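Glyoxalase family protein (Listeria monocytogenes, PDB 2P7M) probably catalyses the manganese-dependent hydration of fosfomycin, as a member of the fosfomycin resistance family within the glyoxalase superfamily. Local coordinates at residues Ala28-Ser33 and Lys45-Ala50. Numbering follows the deposited sequence.
Sequences AEEIYS and KFFLIA
Glu29 and Leu48 exchange two backbone hydrogen bonds, Leu48 N to Glu29 O at 2.8 Å and Glu29 N to Leu48 O at 3.2 Å, as an antiparallel hydrogen-bonded pair. Further along, Phe46 O receives both Ile31 N, at 2.9 Å and almost straight (175° at the hydrogen), and, weakly, Tyr32 N. Two residues thus face one, a classic beta bulge, and the pairing resumes with Phe46 N bonded to Tyr32 O. On the face bearing Glu30, Lys45 and Phe47, which helix 15-25 covers, a long salt bridge joins Lys45 NZ to Glu30 OE2 (3.4 Å); the extended lysine chain runs past Ser33 OG to get there, its CE packing against that oxygen. Phe47 meets the Glu30 backbone obliquely, CD2 being 3.5 Å from Glu30 CA, and its side chain also touches Thr19 of that helix. Beyond it Ala28 CB rests on Ile49 CG1. The other face carries Tyr32 and Phe46, side by side and pointing the same way. Tyr32 CD2 sits 3.4 Å above the centre of the Phe46 ring, with the two planes 35° apart; chi1 of 174° places the tyrosine ring beside its own carbonyl carbon, over that face. Farther along the same face, Ile31 CD1 presses tightly on Leu48 CB (3.4 Å), and Leu128 of the second subunit packs on Ile31 and Tyr32. The long, partly exposed salt bridge probably adds less to this hairpin than the backbone bonds, while apolar and aromatic packing holds the face where Phe46 adjoins Glu44, the probable proton acceptor.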
ATOM      1  N   ALA A  28      -7.166 -14.383   5.620  1.00 27.53           N
ATOM      2  CA  ALA A  28      -5.742 -14.478   5.332  1.00 30.55           C
ATOM      3  C   ALA A  28      -5.199 -15.879   5.569  1.00 36.03           C
ATOM      4  O   ALA A  28      -5.553 -16.536   6.545  1.00 39.42           O
ATOM      5  CB  ALA A  28      -4.959 -13.459   6.183  1.00 34.01           C
ATOM      6  N   GLU A  29      -4.348 -16.335   4.660  1.00 31.79           N
ATOM      7  CA  GLU A  29      -3.751 -17.654   4.780  1.00 40.43           C
ATOM      8  C   GLU A  29      -2.288 -17.505   5.143  1.00 37.73           C
ATOM      9  O   GLU A  29      -1.487 -17.022   4.345  1.00 36.92           O
ATOM     10  CB  GLU A  29      -3.867 -18.430   3.466  1.00 47.06           C
ATOM     11  CG  GLU A  29      -3.079 -19.740   3.451  1.00 54.46           C
ATOM     12  CD  GLU A  29      -3.144 -20.454   2.109  1.00 62.34           C
ATOM     13  OE1 GLU A  29      -2.765 -19.843   1.086  1.00 64.42           O
ATOM     14  OE2 GLU A  29      -3.569 -21.630   2.074  1.00 62.55           O
ATOM     15  N   GLU A  30      -1.950 -17.905   6.362  1.00 41.14           N
ATOM     16  CA  GLU A  30      -0.580 -17.836   6.835  1.00 40.89           C
ATOM     17  C   GLU A  30       0.218 -18.851   6.022  1.00 47.20           C
ATOM     18  O   GLU A  30      -0.212 -19.992   5.847  1.00 47.75           O
ATOM     19  CB  GLU A  30      -0.544 -18.173   8.328  1.00 41.90           C
ATOM     20  CG  GLU A  30       0.833 -18.161   8.966  1.00 48.03           C
ATOM     21  CD  GLU A  30       0.758 -18.205  10.486  1.00 45.68           C
ATOM     22  OE1 GLU A  30       1.733 -18.649  11.125  1.00 51.19           O
ATOM     23  OE2 GLU A  30      -0.277 -17.781  11.041  1.00 45.23           O
ATOM     24  N   ILE A  31       1.365 -18.429   5.502  1.00 47.87           N
ATOM     25  CA  ILE A  31       2.203 -19.310   4.694  1.00 54.34           C
ATOM     26  C   ILE A  31       3.614 -19.377   5.258  1.00 54.35           C
ATOM     27  O   ILE A  31       4.458 -20.129   4.777  1.00 60.98           O
ATOM     28  CB  ILE A  31       2.257 -18.827   3.222  1.00 57.50           C
ATOM     29  CG1 ILE A  31       0.840 -18.781   2.644  1.00 59.68           C
ATOM     30  CG2 ILE A  31       3.119 -19.767   2.387  1.00 60.34           C
ATOM     31  CD1 ILE A  31       0.768 -18.355   1.194  1.00 63.09           C
ATOM     32  N   TYR A  32       3.864 -18.590   6.294  1.00 51.74           N
ATOM     33  CA  TYR A  32       5.172 -18.575   6.920  1.00 57.18           C
ATOM     34  C   TYR A  32       5.095 -17.978   8.314  1.00 55.26           C
ATOM     35  O   TYR A  32       4.299 -17.075   8.572  1.00 56.14           O
ATOM     36  CB  TYR A  32       6.160 -17.763   6.080  1.00 62.05           C
ATOM     37  CG  TYR A  32       7.501 -17.586   6.754  1.00 67.96           C
ATOM     38  CD1 TYR A  32       8.454 -18.604   6.733  1.00 69.97           C
ATOM     39  CD2 TYR A  32       7.797 -16.417   7.459  1.00 68.42           C
ATOM     40  CE1 TYR A  32       9.672 -18.463   7.398  1.00 74.68           C
ATOM     41  CE2 TYR A  32       9.008 -16.266   8.130  1.00 71.14           C
ATOM     42  CZ  TYR A  32       9.941 -17.293   8.096  1.00 74.92           C
ATOM     43  OH  TYR A  32      11.139 -17.153   8.761  1.00 78.95           O
ATOM     44  N   SER A  33       5.929 -18.490   9.211  1.00 56.38           N
ATOM     45  CA  SER A  33       5.985 -18.000  10.578  1.00 56.76           C
ATOM     46  C   SER A  33       7.400 -18.177  11.109  1.00 59.33           C
ATOM     47  O   SER A  33       7.985 -19.254  10.996  1.00 58.20           O
ATOM     48  CB  SER A  33       5.000 -18.762  11.466  1.00 56.22           C
ATOM     49  OG  SER A  33       4.983 -18.210  12.771  1.00 57.73           O
ATOM     50  N   LYS A  45       5.294 -12.960  10.433  1.00 42.18           N
ATOM     51  CA  LYS A  45       4.487 -13.961   9.745  1.00 42.70           C
ATOM     52  C   LYS A  45       4.116 -13.407   8.370  1.00 44.58           C
ATOM     53  O   LYS A  45       3.901 -12.204   8.217  1.00 45.41           O
ATOM     54  CB  LYS A  45       3.209 -14.263  10.534  1.00 46.51           C
ATOM     55  CG  LYS A  45       3.420 -15.046  11.826  1.00 47.44           C
ATOM     56  CD  LYS A  45       2.085 -15.444  12.438  1.00 47.19           C
ATOM     57  CE  LYS A  45       2.262 -16.379  13.627  1.00 53.50           C
ATOM     58  NZ  LYS A  45       0.955 -16.900  14.133  1.00 61.03           N
ATOM     59  N   PHE A  46       4.054 -14.285   7.374  1.00 40.82           N
ATOM     60  CA  PHE A  46       3.700 -13.893   6.015  1.00 45.09           C
ATOM     61  C   PHE A  46       2.341 -14.496   5.677  1.00 43.47           C
ATOM     62  O   PHE A  46       2.132 -15.693   5.854  1.00 41.95           O
ATOM     63  CB  PHE A  46       4.732 -14.425   5.016  1.00 46.98           C
ATOM     64  CG  PHE A  46       6.141 -13.972   5.283  1.00 57.24           C
ATOM     65  CD1 PHE A  46       7.201 -14.528   4.576  1.00 60.67           C
ATOM     66  CD2 PHE A  46       6.414 -12.988   6.229  1.00 57.53           C
ATOM     67  CE1 PHE A  46       8.510 -14.114   4.806  1.00 61.30           C
ATOM     68  CE2 PHE A  46       7.722 -12.569   6.465  1.00 61.20           C
ATOM     69  CZ  PHE A  46       8.768 -13.132   5.753  1.00 56.20           C
ATOM     70  N   PHE A  47       1.419 -13.672   5.191  1.00 39.15           N
ATOM     71  CA  PHE A  47       0.095 -14.169   4.833  1.00 42.68           C
ATOM     72  C   PHE A  47      -0.196 -13.905   3.371  1.00 41.20           C
ATOM     73  O   PHE A  47       0.366 -12.993   2.771  1.00 44.39           O
ATOM     74  CB  PHE A  47      -0.998 -13.490   5.660  1.00 39.14           C
ATOM     75  CG  PHE A  47      -0.818 -13.634   7.138  1.00 39.05           C
ATOM     76  CD1 PHE A  47       0.072 -12.819   7.827  1.00 28.73           C
ATOM     77  CD2 PHE A  47      -1.542 -14.586   7.844  1.00 38.06           C
ATOM     78  CE1 PHE A  47       0.239 -12.945   9.202  1.00 40.55           C
ATOM     79  CE2 PHE A  47      -1.382 -14.723   9.221  1.00 38.32           C
ATOM     80  CZ  PHE A  47      -0.491 -13.901   9.902  1.00 30.95           C
ATOM     81  N   LEU A  48      -1.082 -14.712   2.807  1.00 41.08           N
ATOM     82  CA  LEU A  48      -1.494 -14.551   1.428  1.00 34.74           C
ATOM     83  C   LEU A  48      -2.931 -14.027   1.495  1.00 38.36           C
ATOM     84  O   LEU A  48      -3.820 -14.706   2.003  1.00 42.07           O
ATOM     85  CB  LEU A  48      -1.460 -15.896   0.712  1.00 41.35           C
ATOM     86  CG  LEU A  48      -1.519 -15.869  -0.811  1.00 48.62           C
ATOM     87  CD1 LEU A  48      -0.275 -15.167  -1.349  1.00 40.59           C
ATOM     88  CD2 LEU A  48      -1.613 -17.295  -1.347  1.00 49.53           C
ATOM     89  N   ILE A  49      -3.150 -12.806   1.019  1.00 36.79           N
ATOM     90  CA  ILE A  49      -4.483 -12.213   1.034  1.00 37.74           C
ATOM     91  C   ILE A  49      -4.861 -11.812  -0.380  1.00 41.61           C
ATOM     92  O   ILE A  49      -4.333 -10.841  -0.916  1.00 43.22           O
ATOM     93  CB  ILE A  49      -4.542 -10.949   1.918  1.00 39.94           C
ATOM     94  CG1 ILE A  49      -4.237 -11.298   3.372  1.00 40.67           C
ATOM     95  CG2 ILE A  49      -5.910 -10.306   1.807  1.00 42.44           C
ATOM     96  CD1 ILE A  49      -4.271 -10.098   4.300  1.00 41.18           C
ATOM     97  N   ALA A  50      -5.768 -12.571  -0.984  1.00 45.90           N
ATOM     98  CA  ALA A  50      -6.217 -12.296  -2.344  1.00 43.74           C
ATOM     99  C   ALA A  50      -5.044 -12.157  -3.305  1.00 41.11           C
ATOM    100  O   ALA A  50      -4.953 -11.186  -4.060  1.00 41.33           O
ATOM    101  CB  ALA A  50      -7.073 -11.026  -2.368  1.00 48.22           C
TER